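Local coordinates for protein deseasin MCP-01 (Pseudoalteromonas sp., PDB 3VV3) that breaks down collagen as a bacterial serine protease of the subtilisin family, probably through the catalytic triad of that family, at residues D11-N16 with S252-T257; I29-A34 with L319-A324; W35-G40 with L284-D289. All blocks are in the same frame, centred on the assembly; numbering follows the deposited sequence.

Overall arrangement
All three contacts tie the N-terminal part of the chain, ahead of strand 45-50, to its C-terminal third. Contacts 1 and 2 are buried, while contact 3 lies at the surface. In contact 1 a loop packs on strand 254-258 through an indole N-H, two carbonyls and leucine methyls. Contact 2 pairs two short helices beside a double calcium site, so carboxylate, amide and metal chemistry prevail there. Contact 3 joins two loops by a serine pair and a little apolar packing. Segments 11-16 and 29-34 are themselves hydrogen-bonded, G14 O to I29 N, and I37 of contact 3 packs on N322 of contact 2, the centres of contacts 2 and 3 being about 11 Å apart.

Contact 1. Residues D11-N16 with S252-T257; sequences DLWGLN and SGILST
The indole of W13 meets the 252-257 segment edge-on: NE1 donates to S252 O at 2.9 Å, with the oxygen lying in the ring plane. The bond runs nearly along the C=O axis of S252, but the N-H points between two carbonyls, and a weak second bond goes from NE1 to G253 O at 3.3 Å. W13 has CG between its backbone N and carbonyl carbon (chi1 69°), a position that swings the ring's nitrogen edge over to these carbonyls. The I254 side chain crosses the indole at about a right angle, with CD1 4.0 Å from W13 CZ2. In the subtilisin-like fold seen here, 254-258 is one arm of a two-stranded antiparallel sheet paired with 262-266, and the N-terminal loop lies against it. L12 and L255 also cross at about a right angle, L12 CD2 sitting 3.3 Å from L255 O and 4.1 Å from L255 CB. The L255 branch CD2 then reaches D11 CB at 3.7 Å, while the D11 carboxylate turns to a salt bridge with R8. One water links the backbones, donating to D11 O and to G253 O and accepting from L255 N at 3.0 Å.

Contact 2. Residues I29-A34 with L319-A324; sequences IDAPEA and LNVNQA. With CA (calcium ion), chain E; CA (calcium ion), chain D.
D30 OD2 is gripped by three partners: the chain E calcium ion at 2.5 Å, the amide ND2 of N320 at 2.9 Å and a water that donates to it and accepts from N322 ND2. This carboxylate belongs to a paired calcium site, its OD1 bridging the chain E and chain D ions, with D26 and D28 among the other ligands. In the subtilisin-like fold the site adjoins the start of helix 321-327, which lies along helix 31-34 and the residues leading into it, with helix 269-284 and strand 247-250 packed beside them. N320 ND2 approaches OD2 from above the carboxylate plane, the amide and carboxylate planes being 73° apart, and D304 is a second partner of this amide nitrogen. The other end of the same amide works as an N-cap: OD1 accepts from Q323 N, the donor coming in above the carbonyl plane, so N320 joins the metal site to the first turn of its helix. Each end of the amide thus has a partner that fixes its rotation. Between the backbones, V321 N donates to I29 O at 2.9 Å. Next to it is an apolar patch, where I29 and L319 run side by side, I29 CG2 3.9 Å from L319 CD2. V321, with CG1 between backbone N and carbonyl carbon (chi1 66°), directs that methyl to I29 CD1 at 3.8 Å and to A34 CB at 3.7 Å.

Contact 3. Residues W35-G40 with L284-D289; sequences WSISTG and LSVNPD
The two backbones come closest at G40 and S285, whose CA atoms are 5.5 Å apart, while those of S38 and V286 stand 7.0 Å apart. Between the segments the hydroxyls of S38 and S285 meet, OG to OG, at 2.7 Å. S38 holds its OG anti to the backbone N (chi1 -176°), which extends the hydroxyl from the loop toward S285. That oxygen also accepts from G40 N at 3.1 Å, closing an ST turn that fixes where it sits. S285 OG has a further partner in L282 O, in the last turn of helix 269-284. In the subtilisin-like fold the 284-289 loop leads from that helix to helix 292-301, and the 35-40 loop, running on to strand 45-50, comes up against its start. Beside the hydroxyl pair, V286 CG2 packs on S38 CB at 3.6 Å and, more loosely, on I37 CG2 at 4.1 Å. I37 and V286 cross at about a right angle, and both also touch L325 of helix 321-327. Putting an alanine at S38 would probably leave S285 OG without its mate across the contact and G40 N without its turn acceptor, so that the loop is freer to shift.

Contact 1. Residues D11-N16 with S252-T257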
ATOM      1  N   ASP A  11     -15.881  -1.635  14.382  1.00 11.69           N
ATOM      2  CA  ASP A  11     -14.637  -1.097  13.832  1.00 10.75           C
ATOM      3  C   ASP A  11     -14.851  -0.498  12.443  1.00 10.63           C
ATOM      4  O   ASP A  11     -13.971   0.183  11.909  1.00  8.32           O
ATOM      5  CB  ASP A  11     -13.562  -2.187  13.769  1.00 11.69           C
ATOM      6  CG  ASP A  11     -13.101  -2.627  15.141  1.00 18.32           C
ATOM      7  OD1 ASP A  11     -12.994  -1.760  16.025  1.00 22.43           O
ATOM      8  OD2 ASP A  11     -12.854  -3.831  15.335  1.00 21.02           O
ATOM      9  N   LEU A  12     -16.020  -0.765  11.862  1.00  9.63           N
ATOM     10  CA  LEU A  12     -16.344  -0.305  10.510  1.00  7.65           C
ATOM     11  C   LEU A  12     -16.946   1.100  10.503  1.00  6.83           C
ATOM     12  O   LEU A  12     -18.131   1.285  10.221  1.00  8.68           O
ATOM     13  CB  LEU A  12     -17.295  -1.304   9.831  1.00  7.63           C
ATOM     14  CG  LEU A  12     -16.722  -2.721   9.747  1.00  7.54           C
ATOM     15  CD1 LEU A  12     -17.758  -3.709   9.193  1.00  5.35           C
ATOM     16  CD2 LEU A  12     -15.425  -2.760   8.913  1.00  7.52           C
ATOM     17  N   TRP A  13     -16.127   2.105  10.795  1.00  7.66           N
ATOM     18  CA  TRP A  13     -16.649   3.460  10.918  1.00  7.88           C
ATOM     19  C   TRP A  13     -17.252   3.959   9.595  1.00  6.85           C
ATOM     20  O   TRP A  13     -18.212   4.729   9.584  1.00  8.36           O
ATOM     21  CB  TRP A  13     -15.548   4.411  11.410  1.00  7.21           C
ATOM     22  CG  TRP A  13     -14.478   4.641  10.381  1.00  7.72           C
ATOM     23  CD1 TRP A  13     -13.279   3.994  10.271  1.00  7.50           C
ATOM     24  CD2 TRP A  13     -14.533   5.577   9.307  1.00  9.39           C
ATOM     25  NE1 TRP A  13     -12.580   4.482   9.192  1.00  6.12           N
ATOM     26  CE2 TRP A  13     -13.328   5.458   8.586  1.00  7.00           C
ATOM     27  CE3 TRP A  13     -15.481   6.515   8.890  1.00  6.28           C
ATOM     28  CZ2 TRP A  13     -13.052   6.237   7.461  1.00  6.56           C
ATOM     29  CZ3 TRP A  13     -15.207   7.288   7.780  1.00  7.79           C
ATOM     30  CH2 TRP A  13     -14.000   7.143   7.074  1.00  8.58           C
ATOM     31  N   GLY A  14     -16.697   3.504   8.474  1.00  7.00           N
ATOM     32  CA  GLY A  14     -17.181   3.936   7.174  1.00  6.23           C
ATOM     33  C   GLY A  14     -18.638   3.575   6.940  1.00  6.21           C
ATOM     34  O   GLY A  14     -19.356   4.279   6.232  1.00  8.07           O
ATOM     35  N   LEU A  15     -19.068   2.465   7.528  1.00  5.53           N
ATOM     36  CA  LEU A  15     -20.453   2.019   7.384  1.00  7.62           C
ATOM     37  C   LEU A  15     -21.335   2.693   8.434  1.00  9.04           C
ATOM     38  O   LEU A  15     -22.475   3.106   8.160  1.00  6.90           O
ATOM     39  CB  LEU A  15     -20.553   0.495   7.526  1.00  6.90           C
ATOM     40  CG  LEU A  15     -19.714  -0.363   6.567  1.00  5.15           C
ATOM     41  CD1 LEU A  15     -20.004  -1.844   6.790  1.00  8.77           C
ATOM     42  CD2 LEU A  15     -20.001   0.027   5.118  1.00  6.98           C
ATOM     43  N   ASN A  16     -20.791   2.806   9.641  1.00  8.40           N
ATOM     44  CA  ASN A  16     -21.507   3.436  10.744  1.00  8.96           C
ATOM     45  C   ASN A  16     -20.517   4.076  11.710  1.00  7.60           C
ATOM     46  O   ASN A  16     -19.702   3.389  12.317  1.00 10.24           O
ATOM     47  CB  ASN A  16     -22.365   2.403  11.471  1.00 12.89           C
ATOM     48  CG  ASN A  16     -23.268   3.029  12.517  1.00 13.52           C
ATOM     49  OD1 ASN A  16     -23.107   2.795  13.719  1.00 17.50           O
ATOM     50  ND2 ASN A  16     -24.220   3.833  12.063  1.00  6.54           N
ATOM     51  N   SER A 252      -9.781   5.799   4.873  1.00  5.73           N
ATOM     52  CA  SER A 252      -8.776   5.883   5.939  1.00  5.51           C
ATOM     53  C   SER A 252      -9.080   4.891   7.059  1.00  5.65           C
ATOM     54  O   SER A 252     -10.112   5.002   7.729  1.00  7.24           O
ATOM     55  CB  SER A 252      -8.730   7.299   6.536  1.00  6.33           C
ATOM     56  OG  SER A 252      -8.275   8.249   5.592  1.00  6.63           O
ATOM     57  N   GLY A 253      -8.181   3.933   7.265  1.00  5.34           N
ATOM     58  CA  GLY A 253      -8.318   2.981   8.357  1.00  6.82           C
ATOM     59  C   GLY A 253      -9.518   2.068   8.185  1.00  5.57           C
ATOM     60  O   GLY A 253     -10.422   2.034   9.029  1.00  7.37           O
ATOM     61  N   ILE A 254      -9.530   1.325   7.083  1.00  5.50           N
ATOM     62  CA  ILE A 254     -10.646   0.434   6.776  1.00  4.69           C
ATOM     63  C   ILE A 254     -10.306  -1.022   7.112  1.00  6.16           C
ATOM     64  O   ILE A 254      -9.382  -1.615   6.543  1.00  5.89           O
ATOM     65  CB  ILE A 254     -11.066   0.545   5.290  1.00  6.45           C
ATOM     66  CG1 ILE A 254     -11.368   2.005   4.908  1.00  6.48           C
ATOM     67  CG2 ILE A 254     -12.254  -0.390   4.994  1.00  6.45           C
ATOM     68  CD1 ILE A 254     -12.432   2.679   5.760  1.00  8.15           C
ATOM     69  N   LEU A 255     -11.056  -1.594   8.051  1.00  4.32           N
ATOM     70  CA  LEU A 255     -10.905  -2.994   8.409  1.00  4.65           C
ATOM     71  C   LEU A 255     -11.672  -3.867   7.421  1.00  5.59           C
ATOM     72  O   LEU A 255     -12.821  -3.580   7.106  1.00  8.13           O
ATOM     73  CB  LEU A 255     -11.452  -3.230   9.818  1.00  7.38           C
ATOM     74  CG  LEU A 255     -11.418  -4.675  10.325  1.00  7.61           C
ATOM     75  CD1 LEU A 255      -9.986  -5.138  10.552  1.00  8.48           C
ATOM     76  CD2 LEU A 255     -12.240  -4.813  11.599  1.00 11.24           C
ATOM     77  N   SER A 256     -11.045  -4.942   6.953  1.00  5.38           N
ATOM     78  CA  SER A 256     -11.723  -5.854   6.047  1.00  6.57           C
ATOM     79  C   SER A 256     -11.070  -7.228   6.086  1.00  8.25           C
ATOM     80  O   SER A 256     -10.118  -7.463   6.837  1.00  7.36           O
ATOM     81  CB  SER A 256     -11.723  -5.291   4.617  1.00  8.08           C
ATOM     82  OG  SER A 256     -12.597  -6.029   3.769  1.00  7.41           O
ATOM     83  N   THR A 257     -11.602  -8.135   5.279  1.00  6.96           N
ATOM     84  CA  THR A 257     -11.075  -9.485   5.141  1.00  6.56           C
ATOM     85  C   THR A 257      -9.717  -9.531   4.443  1.00  7.61           C
ATOM     86  O   THR A 257      -9.501  -8.825   3.455  1.00  8.63           O
ATOM     87  CB  THR A 257     -12.040 -10.330   4.286  1.00  6.68           C
ATOM     88  OG1 THR A 257     -12.394  -9.591   3.108  1.00  6.20           O
ATOM     89  CG2 THR A 257     -13.326 -10.633   5.058  1.00  7.51           C
TER
HETATM   90  O   HOH W   1     -12.771   0.407   9.474  1.00  7.79           O

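Contact 2. Residues I29-A34 with L319-A324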
ATOM      1  N   ILE A  29     -21.364   6.381   5.579  1.00  6.77           N
ATOM      2  CA  ILE A  29     -22.212   6.267   4.398  1.00  7.67           C
ATOM      3  C   ILE A  29     -23.653   5.892   4.739  1.00  8.44           C
ATOM      4  O   ILE A  29     -24.459   5.641   3.845  1.00  7.81           O
ATOM      5  CB  ILE A  29     -21.617   5.268   3.351  1.00  4.22           C
ATOM      6  CG1 ILE A  29     -21.725   3.815   3.835  1.00  7.04           C
ATOM      7  CG2 ILE A  29     -20.178   5.651   3.032  1.00  6.39           C
ATOM      8  CD1 ILE A  29     -21.328   2.781   2.776  1.00  8.73           C
ATOM      9  N   ASP A  30     -23.975   5.871   6.032  1.00  6.64           N
ATOM     10  CA  ASP A  30     -25.331   5.541   6.484  1.00  6.97           C
ATOM     11  C   ASP A  30     -25.766   4.150   6.017  1.00  8.36           C
ATOM     12  O   ASP A  30     -26.886   3.979   5.523  1.00  9.80           O
ATOM     13  CB  ASP A  30     -26.354   6.590   6.003  1.00  7.48           C
ATOM     14  CG  ASP A  30     -26.349   7.868   6.849  1.00  7.94           C
ATOM     15  OD1 ASP A  30     -25.851   7.838   7.992  1.00  7.11           O
ATOM     16  OD2 ASP A  30     -26.864   8.898   6.376  1.00  5.93           O
ATOM     17  N   ALA A  31     -24.894   3.157   6.186  1.00  6.66           N
ATOM     18  CA  ALA A  31     -25.192   1.797   5.739  1.00  8.90           C
ATOM     19  C   ALA A  31     -26.353   1.136   6.500  1.00 11.06           C
ATOM     20  O   ALA A  31     -27.209   0.509   5.883  1.00  7.87           O
ATOM     21  CB  ALA A  31     -23.944   0.921   5.795  1.00  9.29           C
ATOM     22  N   PRO A  32     -26.380   1.253   7.842  1.00 11.89           N
ATOM     23  CA  PRO A  32     -27.486   0.588   8.552  1.00  8.99           C
ATOM     24  C   PRO A  32     -28.847   1.132   8.135  1.00  9.36           C
ATOM     25  O   PRO A  32     -29.819   0.380   8.053  1.00 12.81           O
ATOM     26  CB  PRO A  32     -27.203   0.909  10.025  1.00 11.50           C
ATOM     27  CG  PRO A  32     -25.699   1.145  10.071  1.00 11.68           C
ATOM     28  CD  PRO A  32     -25.406   1.855   8.776  1.00 11.43           C
ATOM     29  N   GLU A  33     -28.916   2.428   7.876  1.00 10.69           N
ATOM     30  CA  GLU A  33     -30.149   3.018   7.384  1.00 12.15           C
ATOM     31  C   GLU A  33     -30.487   2.425   6.016  1.00 12.39           C
ATOM     32  O   GLU A  33     -31.621   2.013   5.766  1.00 12.22           O
ATOM     33  CB  GLU A  33     -30.021   4.539   7.315  1.00 12.09           C
ATOM     34  CG  GLU A  33     -29.960   5.236   8.686  1.00 13.40           C
ATOM     35  CD  GLU A  33     -28.594   5.188   9.370  1.00 16.19           C
ATOM     36  OE1 GLU A  33     -27.631   4.612   8.804  1.00 10.22           O
ATOM     37  OE2 GLU A  33     -28.488   5.738  10.496  1.00 13.00           O
ATOM     38  N   ALA A  34     -29.493   2.356   5.135  1.00 10.68           N
ATOM     39  CA  ALA A  34     -29.716   1.804   3.803  1.00  9.68           C
ATOM     40  C   ALA A  34     -30.204   0.361   3.880  1.00 10.35           C
ATOM     41  O   ALA A  34     -31.042  -0.071   3.080  1.00 12.36           O
ATOM     42  CB  ALA A  34     -28.435   1.894   2.950  1.00  8.19           C
ATOM     43  N   LEU A 319     -19.863   9.700  -0.365  1.00  7.32           N
ATOM     44  CA  LEU A 319     -20.850   8.630  -0.547  1.00  7.29           C
ATOM     45  C   LEU A 319     -21.872   8.512   0.580  1.00  7.19           C
ATOM     46  O   LEU A 319     -21.521   8.491   1.759  1.00  5.89           O
ATOM     47  CB  LEU A 319     -20.133   7.289  -0.708  1.00  6.54           C
ATOM     48  CG  LEU A 319     -20.988   6.033  -0.887  1.00  5.66           C
ATOM     49  CD1 LEU A 319     -21.737   6.053  -2.212  1.00  6.16           C
ATOM     50  CD2 LEU A 319     -20.095   4.797  -0.770  1.00  5.77           C
ATOM     51  N   ASN A 320     -23.144   8.411   0.208  1.00  6.18           N
ATOM     52  CA  ASN A 320     -24.180   8.072   1.166  1.00  7.24           C
ATOM     53  C   ASN A 320     -25.116   7.052   0.543  1.00  5.29           C
ATOM     54  O   ASN A 320     -25.924   7.387  -0.319  1.00  6.33           O
ATOM     55  CB  ASN A 320     -24.963   9.310   1.606  1.00  8.06           C
ATOM     56  CG  ASN A 320     -25.897   9.006   2.757  1.00  8.21           C
ATOM     57  OD1 ASN A 320     -26.694   8.068   2.690  1.00  6.70           O
ATOM     58  ND2 ASN A 320     -25.776   9.771   3.840  1.00  9.06           N
ATOM     59  N   VAL A 321     -24.984   5.800   0.968  1.00  7.11           N
ATOM     60  CA  VAL A 321     -25.681   4.722   0.282  1.00  6.73           C
ATOM     61  C   VAL A 321     -27.155   4.684   0.669  1.00  9.41           C
ATOM     62  O   VAL A 321     -27.996   4.243  -0.120  1.00  8.83           O
ATOM     63  CB  VAL A 321     -24.994   3.349   0.462  1.00  9.40           C
ATOM     64  CG1 VAL A 321     -25.056   2.873   1.916  1.00  8.48           C
ATOM     65  CG2 VAL A 321     -25.620   2.310  -0.503  1.00  7.46           C
ATOM     66  N   ASN A 322     -27.475   5.181   1.862  1.00  7.26           N
ATOM     67  CA  ASN A 322     -28.882   5.298   2.227  1.00  8.68           C
ATOM     68  C   ASN A 322     -29.594   6.229   1.257  1.00 10.33           C
ATOM     69  O   ASN A 322     -30.633   5.876   0.686  1.00 11.29           O
ATOM     70  CB  ASN A 322     -29.050   5.797   3.666  1.00  8.27           C
ATOM     71  CG  ASN A 322     -30.515   5.861   4.084  1.00 12.52           C
ATOM     72  OD1 ASN A 322     -31.259   4.891   3.922  1.00 11.35           O
ATOM     73  ND2 ASN A 322     -30.936   7.010   4.599  1.00 11.31           N
ATOM     74  N   GLN A 323     -29.044   7.424   1.067  1.00  7.63           N
ATOM     75  CA  GLN A 323     -29.667   8.380   0.156  1.00 10.30           C
ATOM     76  C   GLN A 323     -29.673   7.862  -1.284  1.00 11.73           C
ATOM     77  O   GLN A 323     -30.583   8.156  -2.054  1.00 12.28           O
ATOM     78  CB  GLN A 323     -28.995   9.753   0.228  1.00 10.00           C
ATOM     79  CG  GLN A 323     -29.822  10.862  -0.428  1.00 11.11           C
ATOM     80  CD  GLN A 323     -31.135  11.130   0.310  1.00 15.57           C
ATOM     81  OE1 GLN A 323     -31.149  11.294   1.530  1.00 16.42           O
ATOM     82  NE2 GLN A 323     -32.241  11.172  -0.430  1.00 14.69           N
ATOM     83  N   ALA A 324     -28.655   7.090  -1.646  1.00  9.74           N
ATOM     84  CA  ALA A 324     -28.599   6.529  -2.985  1.00  7.57           C
ATOM     85  C   ALA A 324     -29.788   5.596  -3.211  1.00  7.57           C
ATOM     86  O   ALA A 324     -30.437   5.655  -4.255  1.00 12.37           O
ATOM     87  CB  ALA A 324     -27.286   5.773  -3.194  1.00  8.42           C
TER
HETATM   88 CA    CA E 403     -26.209  10.430   8.179  1.00 30.00          CA
HETATM   89 CA    CA D 402     -24.609   7.633  10.202  1.00 30.00          CA
HETATM   90  O   HOH W   2     -29.217   9.188   5.073  1.00 15.71           O
HETATM   91  O   HOH W   3     -26.716   7.535  11.173  1.00  5.64           O
HETATM   92  O   HOH W   4     -25.079   5.116   9.903  1.00  8.07           O
HETATM   93  O   HOH W   5     -23.904   7.623  12.408  1.00  8.59           O
HETATM   94  O   HOH W   6     -27.814   9.765   9.607  1.00 12.47           O
HETATM   95  O   HOH W   7     -28.132  11.991   7.976  1.00 20.40           O

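Contact 3. Residues W35-G40 with L284-D289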
ATOM      1  N   TRP A  35     -29.686  -0.383   4.849  1.00  9.87           N
ATOM      2  CA  TRP A  35     -30.031  -1.794   4.970  1.00 11.49           C
ATOM      3  C   TRP A  35     -31.495  -2.030   5.335  1.00 11.60           C
ATOM      4  O   TRP A  35     -31.981  -3.148   5.236  1.00 11.61           O
ATOM      5  CB  TRP A  35     -29.105  -2.504   5.960  1.00 10.02           C
ATOM      6  CG  TRP A  35     -27.688  -2.587   5.466  1.00 10.38           C
ATOM      7  CD1 TRP A  35     -27.274  -2.581   4.161  1.00 11.69           C
ATOM      8  CD2 TRP A  35     -26.504  -2.699   6.263  1.00 10.00           C
ATOM      9  NE1 TRP A  35     -25.901  -2.676   4.101  1.00  7.83           N
ATOM     10  CE2 TRP A  35     -25.406  -2.750   5.377  1.00 10.23           C
ATOM     11  CE3 TRP A  35     -26.262  -2.751   7.643  1.00 11.16           C
ATOM     12  CZ2 TRP A  35     -24.093  -2.864   5.822  1.00  7.01           C
ATOM     13  CZ3 TRP A  35     -24.960  -2.864   8.084  1.00 11.50           C
ATOM     14  CH2 TRP A  35     -23.885  -2.917   7.173  1.00 10.60           C
ATOM     15  N   SER A  36     -32.198  -0.984   5.745  1.00 14.42           N
ATOM     16  CA  SER A  36     -33.631  -1.118   6.003  1.00 15.08           C
ATOM     17  C   SER A  36     -34.385  -1.242   4.680  1.00 19.65           C
ATOM     18  O   SER A  36     -35.512  -1.739   4.635  1.00 18.39           O
ATOM     19  CB  SER A  36     -34.154   0.068   6.824  1.00 15.82           C
ATOM     20  OG  SER A  36     -34.153   1.265   6.066  1.00 16.07           O
ATOM     21  N   ILE A  37     -33.745  -0.798   3.602  1.00 11.69           N
ATOM     22  CA  ILE A  37     -34.315  -0.867   2.261  1.00 12.56           C
ATOM     23  C   ILE A  37     -33.834  -2.122   1.538  1.00 15.88           C
ATOM     24  O   ILE A  37     -34.629  -2.857   0.958  1.00 13.09           O
ATOM     25  CB  ILE A  37     -33.937   0.377   1.433  1.00 10.79           C
ATOM     26  CG1 ILE A  37     -34.458   1.653   2.107  1.00 12.66           C
ATOM     27  CG2 ILE A  37     -34.445   0.262  -0.009  1.00 10.43           C
ATOM     28  CD1 ILE A  37     -33.921   2.940   1.488  1.00 13.52           C
ATOM     29  N   SER A  38     -32.524  -2.359   1.573  1.00  9.74           N
ATOM     30  CA  SER A  38     -31.945  -3.533   0.939  1.00 10.28           C
ATOM     31  C   SER A  38     -30.619  -3.894   1.590  1.00  9.30           C
ATOM     32  O   SER A  38     -29.843  -3.007   1.953  1.00 10.32           O
ATOM     33  CB  SER A  38     -31.713  -3.280  -0.552  1.00 11.84           C
ATOM     34  OG  SER A  38     -31.238  -4.454  -1.194  1.00  8.44           O
ATOM     35  N   THR A  39     -30.373  -5.192   1.731  1.00  8.32           N
ATOM     36  CA  THR A  39     -29.062  -5.691   2.135  1.00  9.79           C
ATOM     37  C   THR A  39     -28.364  -6.398   0.972  1.00 12.07           C
ATOM     38  O   THR A  39     -27.328  -7.036   1.152  1.00 10.40           O
ATOM     39  CB  THR A  39     -29.128  -6.611   3.373  1.00 14.86           C
ATOM     40  OG1 THR A  39     -30.154  -7.600   3.203  1.00 15.13           O
ATOM     41  CG2 THR A  39     -29.421  -5.788   4.622  1.00 12.80           C
ATOM     42  N   GLY A  40     -28.944  -6.280  -0.220  1.00  9.73           N
ATOM     43  CA  GLY A  40     -28.284  -6.727  -1.436  1.00  7.51           C
ATOM     44  C   GLY A  40     -28.789  -8.057  -1.956  1.00 13.88           C
ATOM     45  O   GLY A  40     -29.532  -8.762  -1.277  1.00 14.57           O
ATOM     46  N   LEU A 284     -28.258  -1.370  -7.429  1.00  5.86           N
ATOM     47  CA  LEU A 284     -28.764  -2.227  -8.499  1.00  8.00           C
ATOM     48  C   LEU A 284     -29.608  -3.378  -7.952  1.00 10.06           C
ATOM     49  O   LEU A 284     -30.275  -4.082  -8.714  1.00 13.14           O
ATOM     50  CB  LEU A 284     -27.612  -2.761  -9.347  1.00  6.65           C
ATOM     51  CG  LEU A 284     -26.922  -1.734 -10.248  1.00  7.29           C
ATOM     52  CD1 LEU A 284     -25.625  -2.318 -10.825  1.00  7.48           C
ATOM     53  CD2 LEU A 284     -27.858  -1.304 -11.366  1.00  6.95           C
ATOM     54  N   SER A 285     -29.585  -3.577  -6.636  1.00  9.07           N
ATOM     55  CA  SER A 285     -30.474  -4.577  -6.031  1.00  9.06           C
ATOM     56  C   SER A 285     -31.861  -3.975  -5.816  1.00 12.54           C
ATOM     57  O   SER A 285     -32.833  -4.700  -5.577  1.00 13.93           O
ATOM     58  CB  SER A 285     -29.911  -5.121  -4.710  1.00  9.65           C
ATOM     59  OG  SER A 285     -30.091  -4.186  -3.652  1.00  8.18           O
ATOM     60  N   VAL A 286     -31.944  -2.652  -5.910  1.00  9.97           N
ATOM     61  CA  VAL A 286     -33.200  -1.915  -5.714  1.00 12.06           C
ATOM     62  C   VAL A 286     -33.796  -1.430  -7.046  1.00 17.48           C
ATOM     63  O   VAL A 286     -35.014  -1.460  -7.252  1.00 13.53           O
ATOM     64  CB  VAL A 286     -32.988  -0.717  -4.747  1.00 13.92           C
ATOM     65  CG1 VAL A 286     -34.204   0.192  -4.716  1.00 18.51           C
ATOM     66  CG2 VAL A 286     -32.648  -1.215  -3.336  1.00 14.10           C
ATOM     67  N   ASN A 287     -32.933  -0.986  -7.954  1.00 13.20           N
ATOM     68  CA  ASN A 287     -33.382  -0.483  -9.251  1.00 13.42           C
ATOM     69  C   ASN A 287     -32.438  -0.897 -10.373  1.00 12.05           C
ATOM     70  O   ASN A 287     -31.481  -0.188 -10.685  1.00 12.01           O
ATOM     71  CB  ASN A 287     -33.550   1.044  -9.226  1.00 13.60           C
ATOM     72  CG  ASN A 287     -34.193   1.593 -10.506  1.00 15.41           C
ATOM     73  OD1 ASN A 287     -34.398   0.866 -11.477  1.00 17.16           O
ATOM     74  ND2 ASN A 287     -34.513   2.882 -10.503  1.00 16.24           N
ATOM     75  N   PRO A 288     -32.715  -2.052 -10.993  1.00 12.68           N
ATOM     76  CA  PRO A 288     -31.882  -2.579 -12.077  1.00  8.57           C
ATOM     77  C   PRO A 288     -32.077  -1.834 -13.395  1.00 12.19           C
ATOM     78  O   PRO A 288     -31.354  -2.114 -14.346  1.00 13.54           O
ATOM     79  CB  PRO A 288     -32.389  -4.015 -12.225  1.00 12.06           C
ATOM     80  CG  PRO A 288     -33.822  -3.938 -11.798  1.00 14.78           C
ATOM     81  CD  PRO A 288     -33.827  -2.957 -10.656  1.00 15.76           C
ATOM     82  N   ASP A 289     -33.023  -0.900 -13.452  1.00 14.50           N
ATOM     83  CA  ASP A 289     -33.346  -0.229 -14.712  1.00 12.90           C
ATOM     84  C   ASP A 289     -32.518   1.027 -14.990  1.00 12.59           C
ATOM     85  O   ASP A 289     -32.668   1.654 -16.036  1.00 18.11           O
ATOM     86  CB  ASP A 289     -34.849   0.088 -14.781  1.00 13.49           C
ATOM     87  CG  ASP A 289     -35.704  -1.166 -14.776  1.00 24.79           C
ATOM     88  OD1 ASP A 289     -35.302  -2.161 -15.415  1.00 25.65           O
ATOM     89  OD2 ASP A 289     -36.779  -1.156 -14.142  1.00 36.07           O
TER